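Local coordinates for protein CT_858 (Chlamydia trachomatis, PDB 3DPM) that probably acts as a serine-type endopeptidase, with a PDZ-like domain accompanying a peptidase domain of the S41 family, at residues Tyr85-Val90 / Ile103-Ser108; Tyr99-Met104 / Asn541-Lys546; Glu109-Asp114 / Arg171-Thr176; Gly164-Lys169 / Val180-Arg185. All blocks are in the same frame, centred on the assembly; numbering follows the deposited sequence.

Interaction 1 (Tyr85-Val90 / Ile103-Ser108); sequences YLPYTV and IMTFSS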
# COMPACT_ATOMS: atom_id res chain seq x y z
N TYR A 85 -29.53 2.45 -4.34
CA TYR A 85 -29.36 3.33 -5.48
C TYR A 85 -30.69 3.52 -6.22
O TYR A 85 -31.53 2.63 -6.22
CB TYR A 85 -28.31 2.69 -6.39
CG TYR A 85 -28.14 3.30 -7.76
CD1 TYR A 85 -27.45 4.51 -7.93
CD2 TYR A 85 -28.68 2.68 -8.89
CE1 TYR A 85 -27.29 5.07 -9.21
CE2 TYR A 85 -28.53 3.24 -10.16
CZ TYR A 85 -27.84 4.43 -10.31
OH TYR A 85 -27.70 4.98 -11.57
N LEU A 86 -30.87 4.71 -6.80
CA LEU A 86 -32.04 5.03 -7.61
C LEU A 86 -31.47 5.58 -8.92
O LEU A 86 -30.63 6.48 -8.92
CB LEU A 86 -32.95 6.06 -6.92
CG LEU A 86 -33.88 5.44 -5.87
CD1 LEU A 86 -34.69 6.52 -5.18
CD2 LEU A 86 -34.79 4.44 -6.54
N PRO A 87 -31.91 5.03 -10.06
CA PRO A 87 -31.47 5.40 -11.41
C PRO A 87 -31.82 6.79 -11.93
O PRO A 87 -32.39 6.92 -13.02
CB PRO A 87 -32.09 4.30 -12.27
CG PRO A 87 -33.41 4.08 -11.57
CD PRO A 87 -33.00 4.03 -10.12
N TYR A 88 -31.48 7.83 -11.19
CA TYR A 88 -31.79 9.19 -11.62
C TYR A 88 -30.63 10.14 -11.34
O TYR A 88 -29.83 9.91 -10.44
CB TYR A 88 -33.05 9.69 -10.90
CG TYR A 88 -34.23 8.76 -11.04
CD1 TYR A 88 -34.68 7.99 -9.97
CD2 TYR A 88 -34.87 8.61 -12.27
CE1 TYR A 88 -35.73 7.09 -10.12
CE2 TYR A 88 -35.92 7.72 -12.43
CZ TYR A 88 -36.35 6.96 -11.36
OH TYR A 88 -37.38 6.06 -11.53
N THR A 89 -30.54 11.20 -12.14
CA THR A 89 -29.52 12.22 -11.96
C THR A 89 -30.26 13.55 -11.98
O THR A 89 -31.13 13.78 -12.82
CB THR A 89 -28.48 12.22 -13.11
OG1 THR A 89 -27.95 10.91 -13.30
CG2 THR A 89 -27.33 13.16 -12.76
N VAL A 90 -29.91 14.42 -11.05
CA VAL A 90 -30.57 15.71 -10.94
C VAL A 90 -29.57 16.87 -10.96
O VAL A 90 -28.43 16.71 -10.54
CB VAL A 90 -31.39 15.78 -9.64
CG1 VAL A 90 -31.97 17.15 -9.45
CG2 VAL A 90 -32.50 14.73 -9.68
N ILE A 103 -32.02 9.81 -16.81
CA ILE A 103 -32.79 8.72 -16.25
C ILE A 103 -32.24 7.41 -16.77
O ILE A 103 -32.45 7.05 -17.92
CB ILE A 103 -34.27 8.87 -16.64
CG1 ILE A 103 -34.84 10.14 -16.01
CG2 ILE A 103 -35.06 7.65 -16.20
CD1 ILE A 103 -36.20 10.54 -16.53
N MET A 104 -31.52 6.69 -15.91
CA MET A 104 -30.91 5.42 -16.30
C MET A 104 -31.88 4.24 -16.23
O MET A 104 -31.47 3.12 -15.92
CB MET A 104 -29.69 5.15 -15.42
CG MET A 104 -28.55 6.17 -15.53
SD MET A 104 -28.87 7.79 -14.74
CE MET A 104 -28.32 7.46 -13.04
N THR A 105 -33.15 4.47 -16.53
CA THR A 105 -34.15 3.40 -16.48
C THR A 105 -35.17 3.54 -17.61
O THR A 105 -35.14 4.51 -18.37
CB THR A 105 -34.89 3.41 -15.13
OG1 THR A 105 -35.90 2.39 -15.13
CG2 THR A 105 -35.54 4.76 -14.89
N PHE A 106 -36.07 2.57 -17.70
CA PHE A 106 -37.13 2.57 -18.71
C PHE A 106 -37.99 3.82 -18.63
O PHE A 106 -37.96 4.54 -17.63
CB PHE A 106 -38.02 1.33 -18.53
CG PHE A 106 -38.39 1.06 -17.10
CD1 PHE A 106 -39.05 2.03 -16.33
CD2 PHE A 106 -38.07 -0.16 -16.50
CE1 PHE A 106 -39.36 1.79 -14.99
CE2 PHE A 106 -38.38 -0.41 -15.16
CZ PHE A 106 -39.03 0.57 -14.41
N SER A 107 -38.76 4.07 -19.69
CA SER A 107 -39.64 5.24 -19.75
C SER A 107 -40.65 5.24 -18.60
O SER A 107 -41.85 5.05 -18.82
CB SER A 107 -40.38 5.28 -21.09
OG SER A 107 -39.48 5.41 -22.18
N SER A 108 -40.16 5.46 -17.39
CA SER A 108 -41.03 5.48 -16.22
C SER A 108 -41.84 6.78 -16.21
O SER A 108 -41.77 7.56 -17.16
CB SER A 108 -40.19 5.37 -14.95
OG SER A 108 -41.02 5.27 -13.80

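Interaction 2 (Tyr99-Met104 / Asn541-Lys546); sequences YFVDIM and NDIRYK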
# COMPACT_ATOMS: atom_id res chain seq x y z
N TYR A 99 -34.16 19.68 -11.46
CA TYR A 99 -34.75 19.02 -12.62
C TYR A 99 -33.96 17.79 -13.02
O TYR A 99 -32.72 17.79 -12.97
CB TYR A 99 -34.79 19.97 -13.83
CG TYR A 99 -35.52 21.28 -13.61
CD1 TYR A 99 -34.84 22.41 -13.15
CD2 TYR A 99 -36.90 21.37 -13.83
CE1 TYR A 99 -35.51 23.60 -12.92
CE2 TYR A 99 -37.58 22.57 -13.59
CZ TYR A 99 -36.88 23.68 -13.14
OH TYR A 99 -37.53 24.88 -12.93
N PHE A 100 -34.66 16.72 -13.38
CA PHE A 100 -34.00 15.51 -13.82
C PHE A 100 -33.29 15.83 -15.14
O PHE A 100 -33.84 16.55 -15.98
CB PHE A 100 -35.02 14.39 -14.04
CG PHE A 100 -35.71 13.95 -12.79
CD1 PHE A 100 -36.86 14.59 -12.34
CD2 PHE A 100 -35.19 12.90 -12.04
CE1 PHE A 100 -37.48 14.19 -11.16
CE2 PHE A 100 -35.80 12.50 -10.85
CZ PHE A 100 -36.95 13.14 -10.41
N VAL A 101 -32.08 15.33 -15.31
CA VAL A 101 -31.33 15.58 -16.53
C VAL A 101 -30.91 14.24 -17.11
O VAL A 101 -30.44 14.16 -18.24
CB VAL A 101 -30.06 16.45 -16.29
CG1 VAL A 101 -30.47 17.88 -15.97
CG2 VAL A 101 -29.21 15.86 -15.15
N ASP A 102 -31.09 13.19 -16.33
CA ASP A 102 -30.75 11.86 -16.81
C ASP A 102 -31.53 10.80 -16.07
O ASP A 102 -31.70 10.87 -14.85
CB ASP A 102 -29.25 11.62 -16.66
CG ASP A 102 -28.72 10.71 -17.73
OD1 ASP A 102 -28.97 9.49 -17.66
OD2 ASP A 102 -28.07 11.21 -18.67
N ILE A 103 -32.02 9.81 -16.81
CA ILE A 103 -32.79 8.72 -16.25
C ILE A 103 -32.24 7.41 -16.77
O ILE A 103 -32.45 7.05 -17.92
CB ILE A 103 -34.27 8.87 -16.64
CG1 ILE A 103 -34.84 10.14 -16.01
CG2 ILE A 103 -35.06 7.65 -16.20
CD1 ILE A 103 -36.20 10.54 -16.53
N MET A 104 -31.52 6.69 -15.91
CA MET A 104 -30.91 5.42 -16.30
C MET A 104 -31.88 4.24 -16.23
O MET A 104 -31.47 3.12 -15.92
CB MET A 104 -29.69 5.15 -15.42
CG MET A 104 -28.55 6.17 -15.53
SD MET A 104 -28.87 7.79 -14.74
CE MET A 104 -28.32 7.46 -13.04
N ASN A 541 -33.85 27.72 -17.04
CA ASN A 541 -34.02 27.51 -18.48
C ASN A 541 -32.89 26.65 -19.04
O ASN A 541 -33.11 25.83 -19.94
CB ASN A 541 -34.04 28.84 -19.24
CG ASN A 541 -35.25 29.70 -18.88
OD1 ASN A 541 -36.33 29.18 -18.61
ND2 ASN A 541 -35.06 31.01 -18.89
N ASP A 542 -31.67 26.85 -18.52
CA ASP A 542 -30.53 26.07 -18.98
C ASP A 542 -30.77 24.58 -18.75
O ASP A 542 -30.59 23.76 -19.65
CB ASP A 542 -29.24 26.47 -18.25
CG ASP A 542 -28.55 27.67 -18.88
OD1 ASP A 542 -28.43 27.71 -20.12
OD2 ASP A 542 -28.10 28.57 -18.12
N ILE A 543 -31.20 24.24 -17.54
CA ILE A 543 -31.42 22.85 -17.15
C ILE A 543 -32.68 22.16 -17.69
O ILE A 543 -32.59 21.10 -18.31
CB ILE A 543 -31.45 22.70 -15.61
CG1 ILE A 543 -30.36 23.55 -14.97
CG2 ILE A 543 -31.27 21.24 -15.24
CD1 ILE A 543 -28.97 23.20 -15.39
N ARG A 544 -33.84 22.75 -17.43
CA ARG A 544 -35.13 22.18 -17.84
C ARG A 544 -35.17 21.76 -19.29
O ARG A 544 -35.65 20.68 -19.63
CB ARG A 544 -36.27 23.17 -17.61
CG ARG A 544 -36.34 23.72 -16.22
CD ARG A 544 -37.53 24.65 -16.07
NE ARG A 544 -37.52 25.68 -17.10
CZ ARG A 544 -38.21 26.81 -17.02
NH1 ARG A 544 -38.97 27.07 -15.96
NH2 ARG A 544 -38.13 27.69 -18.01
N TYR A 545 -34.66 22.63 -20.14
CA TYR A 545 -34.63 22.42 -21.58
C TYR A 545 -33.30 21.84 -22.03
O TYR A 545 -32.96 21.91 -23.21
CB TYR A 545 -34.90 23.76 -22.28
CG TYR A 545 -36.10 24.49 -21.71
CD1 TYR A 545 -36.24 25.87 -21.87
CD2 TYR A 545 -37.11 23.80 -21.05
CE1 TYR A 545 -37.36 26.54 -21.38
CE2 TYR A 545 -38.24 24.45 -20.56
CZ TYR A 545 -38.36 25.82 -20.73
OH TYR A 545 -39.49 26.45 -20.26
N LYS A 546 -32.55 21.27 -21.08
CA LYS A 546 -31.23 20.67 -21.33
C LYS A 546 -30.47 21.25 -22.51
O LYS A 546 -29.79 20.52 -23.24
CB LYS A 546 -31.36 19.16 -21.53
CG LYS A 546 -31.29 18.36 -20.24
CD LYS A 546 -31.38 16.85 -20.48
CE LYS A 546 -30.08 16.25 -21.00
NZ LYS A 546 -30.25 14.78 -21.18
O HOH W 1 -33.49 18.60 -17.78

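Interaction 3 (Glu109-Asp114 / Arg171-Thr176); sequences EIRVGD and RRPFGT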
# COMPACT_ATOMS: atom_id res chain seq x y z
N GLU A 109 -42.60 7.00 -15.15
CA GLU A 109 -43.39 8.21 -15.04
C GLU A 109 -42.50 9.45 -15.10
O GLU A 109 -42.96 10.52 -15.48
CB GLU A 109 -44.19 8.24 -13.73
CG GLU A 109 -45.62 7.74 -13.82
CD GLU A 109 -46.57 8.50 -12.89
OE1 GLU A 109 -46.85 9.69 -13.16
OE2 GLU A 109 -47.03 7.90 -11.89
N ILE A 110 -41.24 9.31 -14.73
CA ILE A 110 -40.32 10.44 -14.74
C ILE A 110 -39.64 10.64 -16.09
O ILE A 110 -39.16 9.70 -16.72
CB ILE A 110 -39.21 10.30 -13.66
CG1 ILE A 110 -39.80 10.45 -12.25
CG2 ILE A 110 -38.16 11.39 -13.84
CD1 ILE A 110 -40.76 9.38 -11.86
N ARG A 111 -39.61 11.89 -16.55
CA ARG A 111 -38.97 12.24 -17.81
C ARG A 111 -37.94 13.33 -17.54
O ARG A 111 -38.00 14.01 -16.52
CB ARG A 111 -39.98 12.80 -18.81
CG ARG A 111 -41.26 12.03 -18.97
CD ARG A 111 -42.23 12.92 -19.72
NE ARG A 111 -43.61 12.79 -19.25
CZ ARG A 111 -44.46 13.81 -19.16
NH1 ARG A 111 -44.06 15.03 -19.50
NH2 ARG A 111 -45.71 13.61 -18.75
N VAL A 112 -37.01 13.48 -18.47
CA VAL A 112 -35.99 14.51 -18.37
C VAL A 112 -36.74 15.82 -18.45
O VAL A 112 -37.67 15.96 -19.24
CB VAL A 112 -34.99 14.42 -19.54
CG1 VAL A 112 -34.14 15.67 -19.59
CG2 VAL A 112 -34.10 13.18 -19.39
N GLY A 113 -36.35 16.79 -17.63
CA GLY A 113 -37.03 18.07 -17.66
C GLY A 113 -37.98 18.20 -16.50
O GLY A 113 -38.25 19.31 -16.04
N ASP A 114 -38.51 17.08 -16.02
CA ASP A 114 -39.43 17.12 -14.89
C ASP A 114 -38.74 17.77 -13.69
O ASP A 114 -37.53 17.69 -13.56
CB ASP A 114 -39.90 15.70 -14.52
CG ASP A 114 -40.88 15.11 -15.54
OD1 ASP A 114 -41.26 13.93 -15.40
OD2 ASP A 114 -41.27 15.84 -16.48
N ARG A 171 -43.03 17.50 -10.94
CA ARG A 171 -43.93 18.40 -11.65
C ARG A 171 -43.57 18.34 -13.13
O ARG A 171 -42.41 18.49 -13.51
CB ARG A 171 -43.78 19.83 -11.12
CG ARG A 171 -44.65 20.86 -11.83
CD ARG A 171 -45.01 22.03 -10.92
NE ARG A 171 -43.84 22.79 -10.47
CZ ARG A 171 -43.81 23.57 -9.39
NH1 ARG A 171 -44.90 23.70 -8.62
NH2 ARG A 171 -42.70 24.23 -9.06
N ARG A 172 -44.59 18.08 -13.95
CA ARG A 172 -44.43 18.02 -15.40
C ARG A 172 -44.23 19.44 -15.89
O ARG A 172 -44.65 20.40 -15.24
CB ARG A 172 -45.70 17.48 -16.05
CG ARG A 172 -46.23 16.21 -15.48
CD ARG A 172 -45.27 15.09 -15.72
NE ARG A 172 -45.90 13.81 -15.46
CZ ARG A 172 -45.28 12.65 -15.56
NH1 ARG A 172 -43.99 12.62 -15.92
NH2 ARG A 172 -45.93 11.52 -15.28
N PRO A 173 -43.60 19.60 -17.06
CA PRO A 173 -43.39 20.95 -17.57
C PRO A 173 -44.69 21.72 -17.78
O PRO A 173 -44.72 22.94 -17.63
CB PRO A 173 -42.62 20.72 -18.88
CG PRO A 173 -43.05 19.34 -19.29
CD PRO A 173 -43.04 18.60 -17.98
N PHE A 174 -45.77 21.01 -18.08
CA PHE A 174 -47.03 21.70 -18.29
C PHE A 174 -47.92 21.83 -17.06
O PHE A 174 -49.14 21.97 -17.18
CB PHE A 174 -47.80 21.07 -19.45
CG PHE A 174 -47.12 21.28 -20.78
CD1 PHE A 174 -46.47 20.23 -21.42
CD2 PHE A 174 -47.10 22.54 -21.37
CE1 PHE A 174 -45.79 20.44 -22.63
CE2 PHE A 174 -46.42 22.76 -22.58
CZ PHE A 174 -45.77 21.71 -23.20
N GLY A 175 -47.33 21.77 -15.87
CA GLY A 175 -48.10 21.96 -14.66
C GLY A 175 -48.60 20.80 -13.83
O GLY A 175 -48.87 20.99 -12.64
N THR A 176 -48.73 19.62 -14.42
CA THR A 176 -49.21 18.47 -13.66
C THR A 176 -48.21 17.93 -12.65
O THR A 176 -47.05 17.65 -12.98
CB THR A 176 -49.62 17.32 -14.59
OG1 THR A 176 -50.74 17.73 -15.38
CG2 THR A 176 -50.00 16.10 -13.78
O HOH W 2 -40.87 20.30 -15.00

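Interaction 4 (Gly164-Lys169 / Val180-Arg185); sequences GRTTLK and VRVKWR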
# COMPACT_ATOMS: atom_id res chain seq x y z
N GLY A 164 -36.65 -0.55 0.28
CA GLY A 164 -38.09 -0.55 0.08
C GLY A 164 -38.52 0.53 -0.89
O GLY A 164 -37.70 1.12 -1.59
N ARG A 165 -39.82 0.79 -0.94
CA ARG A 165 -40.35 1.80 -1.83
C ARG A 165 -40.23 3.20 -1.23
O ARG A 165 -40.07 3.36 -0.03
CB ARG A 165 -41.82 1.50 -2.14
CG ARG A 165 -42.00 0.43 -3.21
CD ARG A 165 -43.45 0.35 -3.66
NE ARG A 165 -44.25 -0.51 -2.79
CZ ARG A 165 -45.41 -0.16 -2.23
NH1 ARG A 165 -45.91 1.05 -2.45
NH2 ARG A 165 -46.06 -1.02 -1.46
N THR A 166 -40.29 4.21 -2.09
CA THR A 166 -40.24 5.60 -1.64
C THR A 166 -41.04 6.42 -2.63
O THR A 166 -41.38 5.93 -3.70
CB THR A 166 -38.79 6.14 -1.53
OG1 THR A 166 -38.83 7.49 -1.06
CG2 THR A 166 -38.08 6.08 -2.87
N THR A 167 -41.37 7.65 -2.28
CA THR A 167 -42.16 8.49 -3.16
C THR A 167 -41.45 9.74 -3.63
O THR A 167 -41.00 10.55 -2.83
CB THR A 167 -43.48 8.94 -2.49
OG1 THR A 167 -44.23 7.79 -2.10
CG2 THR A 167 -44.32 9.77 -3.44
N LEU A 168 -41.34 9.89 -4.95
CA LEU A 168 -40.74 11.08 -5.51
C LEU A 168 -41.90 11.93 -6.06
O LEU A 168 -42.70 11.44 -6.86
CB LEU A 168 -39.78 10.73 -6.66
CG LEU A 168 -38.55 9.87 -6.34
CD1 LEU A 168 -37.79 9.56 -7.62
CD2 LEU A 168 -37.66 10.57 -5.32
N LYS A 169 -42.03 13.17 -5.59
CA LYS A 169 -43.08 14.03 -6.11
C LYS A 169 -42.44 14.92 -7.16
O LYS A 169 -41.47 15.61 -6.88
CB LYS A 169 -43.69 14.90 -5.01
CG LYS A 169 -44.85 15.74 -5.52
CD LYS A 169 -45.27 16.83 -4.54
CE LYS A 169 -46.00 16.26 -3.35
NZ LYS A 169 -47.21 15.52 -3.80
N VAL A 180 -44.70 9.69 -7.56
CA VAL A 180 -44.26 8.45 -8.18
C VAL A 180 -43.65 7.49 -7.19
O VAL A 180 -42.68 7.82 -6.53
CB VAL A 180 -43.24 8.73 -9.30
CG1 VAL A 180 -42.79 7.42 -9.94
CG2 VAL A 180 -43.87 9.63 -10.35
N ARG A 181 -44.23 6.30 -7.07
CA ARG A 181 -43.68 5.32 -6.15
C ARG A 181 -42.53 4.60 -6.86
O ARG A 181 -42.67 4.19 -8.00
CB ARG A 181 -44.76 4.31 -5.72
CG ARG A 181 -45.18 4.41 -4.26
CD ARG A 181 -46.03 5.64 -3.99
NE ARG A 181 -46.16 5.93 -2.56
CZ ARG A 181 -46.89 6.93 -2.07
NH1 ARG A 181 -47.54 7.75 -2.88
NH2 ARG A 181 -46.94 7.14 -0.76
N VAL A 182 -41.38 4.51 -6.20
CA VAL A 182 -40.23 3.83 -6.78
C VAL A 182 -39.64 2.89 -5.74
O VAL A 182 -40.05 2.89 -4.58
CB VAL A 182 -39.12 4.83 -7.21
CG1 VAL A 182 -39.66 5.76 -8.29
CG2 VAL A 182 -38.64 5.63 -6.03
N LYS A 183 -38.68 2.08 -6.16
CA LYS A 183 -38.07 1.12 -5.26
C LYS A 183 -36.56 1.22 -5.30
O LYS A 183 -35.96 1.33 -6.37
CB LYS A 183 -38.50 -0.30 -5.64
CG LYS A 183 -38.33 -1.30 -4.52
CD LYS A 183 -39.03 -2.59 -4.87
CE LYS A 183 -39.27 -3.45 -3.64
NZ LYS A 183 -40.09 -4.64 -3.99
N TRP A 184 -35.93 1.20 -4.13
CA TRP A 184 -34.49 1.29 -4.08
C TRP A 184 -33.82 0.01 -4.59
O TRP A 184 -34.22 -1.09 -4.21
CB TRP A 184 -34.01 1.53 -2.64
CG TRP A 184 -34.23 2.89 -2.11
CD1 TRP A 184 -35.26 3.31 -1.32
CD2 TRP A 184 -33.38 4.03 -2.29
NE1 TRP A 184 -35.10 4.64 -0.99
CE2 TRP A 184 -33.95 5.11 -1.58
CE3 TRP A 184 -32.18 4.24 -2.99
CZ2 TRP A 184 -33.37 6.38 -1.54
CZ3 TRP A 184 -31.60 5.51 -2.95
CH2 TRP A 184 -32.20 6.56 -2.23
N ARG A 185 -32.82 0.17 -5.45
CA ARG A 185 -32.05 -0.98 -5.92
C ARG A 185 -31.22 -1.18 -4.66
O ARG A 185 -30.32 -0.41 -4.38
CB ARG A 185 -31.15 -0.61 -7.10
CG ARG A 185 -31.85 -0.45 -8.46
CD ARG A 185 -33.02 0.53 -8.41
NE ARG A 185 -33.66 0.73 -9.71
CZ ARG A 185 -34.97 0.90 -9.87
NH1 ARG A 185 -35.78 0.89 -8.81
NH2 ARG A 185 -35.48 1.10 -11.08
O HOH W 3 -35.23 -2.01 -1.88

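Interaction 1 (Tyr85-Val90 / Ile103-Ser108)
Met104 bends over Pro87 and reaches Thr89 where strand 83-92 of the PDZ-like domain meets the chain leaving strand 98-103. Backbone evidence for the junction is an antiparallel, non-hydrogen-bonded pair, Tyr88 with Ile103, whose CA atoms are 4.8 Å apart. One step on, Met104 N donates to Pro87 O (3.0 Å), lying 43° above the carbonyl plane with an N-H...O angle of 138°. Pro87 centres an inverse gamma turn, closed by Tyr88 N to Leu86 O.

The methionine can be followed outward. Its CB packs on Pro87 CB at 4.1 Å. The chain then folds back at two consecutive bonds, turning the same way at each (chi2 73°), which brings SD to 3.6 Å from Thr89 OG1. CE touches the same hydroxyl; its modelled approach to Tyr85 OH is too short to be trusted in detail. Thr89 and Tyr85 each cross the methionine at about a right angle.

On the face carrying Tyr88 and Ile103, the end of the tyrosine side chain comes toward the second segment. Pro87 CG lies over one ring face, toward the rim, and also meets Thr105 CB at 3.9 Å. The Tyr88 side chain also touches Val182 of strand 177-187, which pairs with strand 83-92, and Leu168 of strand 165-171. Its CE2 atom is shared by two methyls, Ile103 CG2 and Thr105 CG2, each 3.9 Å away.

Interaction 2 (Tyr99-Met104 / Asn541-Lys546)
Ile543 O is gripped twice: by Lys546 N at 2.8 Å, and by a water at 2.7 Å that also donates to Phe100 O at 2.8 Å. The water therefore joins the C-terminal end of helix 540-544 to strand 98-103 of the PDZ-like domain, at a classic beta bulge in which Val101 and Asp102 both face Thr89. Tyr545 is the first residue to leave helical geometry, so the carbonyl serving the water belongs to the last turn, where such oxygens commonly seek partners beyond the helix.

The direct polar link lies just past that end. Lys546 NZ donates to Val101 O at 3.0 Å, with a C=O...N angle of 156° and only a 16° tilt from the carbonyl plane. Its chain is straight through chi2 and turns at chi3 (77°), which carries CD and CE alongside the carbonyl before the ammonium group arrives. Asp102 OD2 is 4.9 Å from NZ, too far for contact but close enough that its charge may steady the ammonium group. Val112 packs against the lysine's aliphatic part.

Apolar packing completes the joint. Tyr99 and Arg544 lie side by side, pointing the same way, with the arginine's aliphatic chain over one face of the ring; the modelled separation there is implausibly small. Ring and guanidinium planes stand nearly perpendicular. The methyl CG2 of Ile543 meets Tyr99 CB at 4.0 Å and, more tightly, Val101 CG1 at 3.5 Å.

Interaction 3 (Glu109-Asp114 / Arg171-Thr176)
Arg172 sends its guanidinium between Glu109, Arg111 and Asp114, and each of the three meets it differently. Glu109 OE1 forms a salt bridge with NH2 at 2.9 Å, the carboxylate turned 41° from the guanidinium plane. Asp114 OD1 forms a second with NH1 at 3.1 Å; as a hydrogen bond this is weak, the N-H...O angle being 123°. Near the guanidinium plane, at its edge, lies the backbone oxygen of Glu109, which receives NH1 and, weakly, NH2; the modelled NH1 distance is too short to be trusted in detail. The Arg111 guanidinium lies flat on that of Arg172, centres 3.9 Å apart and planes at 5°, with Arg111 NH2 over one face.

The arginine gets there through a bend at chi2, after which the chain runs straight to the tip, beside Asp114. In the second shell, Arg111 N donates to Asp114 OD1 at 2.9 Å from well above the carboxylate plane, so one oxygen ties the type II turn Arg111-Asp114 to Arg172. The opposing loop is shaped by the type I turn Arg172-Gly175. Pro173 CD rests against Asp114 OD2 at 3.6 Å, and a water bridges Gly113 O to Arg171 O. Further out, Arg171 itself pairs with Glu115 of strand 115-119.

This salt-bridge network joins two loops of the PDZ-like domain. The two carboxylates and the carbonyl oxygen probably compensate the positive charge of the stacked arginines, making their close approach affordable.

Interaction 4 (Gly164-Lys169 / Val180-Arg185)
Thr166 and Val182 lie side by side on the packed face of a beta hairpin in the PDZ-like domain, built from strands 165-171 and 177-187. The short strand axes approach to 4.5 Å at 142°, antiparallel with a marked twist. Thr166 with Val182 and Leu168 with Val180 are antiparallel hydrogen-bonded pairs, each joined by two backbone bonds; Val180 N to Leu168 O, at 2.7 Å with an N-H...O angle of 172°, is the shortest.

The tight side carries Thr166, Leu168, Val180 and Val182. Leu168 CG reaches Val182 CG2 diagonally at 4.3 Å, and the Thr166 methyl meets Trp184 NE1 at 3.8 Å. With OG1 of Thr166 anti to the backbone N (chi1 -179°), the methyl is left to the packing, while the hydroxyl bonds weakly to Asp120. Tyr88 and Leu86 of strand 83-92 pack against Val182 and Trp184.

The other face, with Arg165, Thr167, Arg181 and Lys183, is looser and more exposed. Arg181 CG lies at the edge of the Arg165 guanidinium, in its plane, 3.9 Å from Arg165 NH1; Arg181 itself pairs with Glu179. Thr167 lies over the Arg181 guanidinium, though the modelled spacing is doubtful. At the hairpin's open end, a water accepts from Gly164 N at 3.0 Å and donates to Trp184 O at 2.7 Å.

From the N terminus, interaction 1 closes first, joining strand 83-92 to the chain just beyond strand 98-103. Interaction 2 begins on that returning stretch, sharing Ile103 and Met104, but closes only at 541-546, some 437 residues later. Its span therefore encloses both remaining contacts. Interactions 3 and 4 cross: 164-169 comes between 109-114 and 171-176, and 180-185 follows both. Three contacts thus connect neighbouring strands and loops within the PDZ-like domain, and interaction 2 brings in the late helix 540-544. Probable backbone hydrogen bonds connect them: Tyr85 O with Arg185 N joins interactions 1 and 4, and Phe100 O with Gly113 N joins 2 and 3.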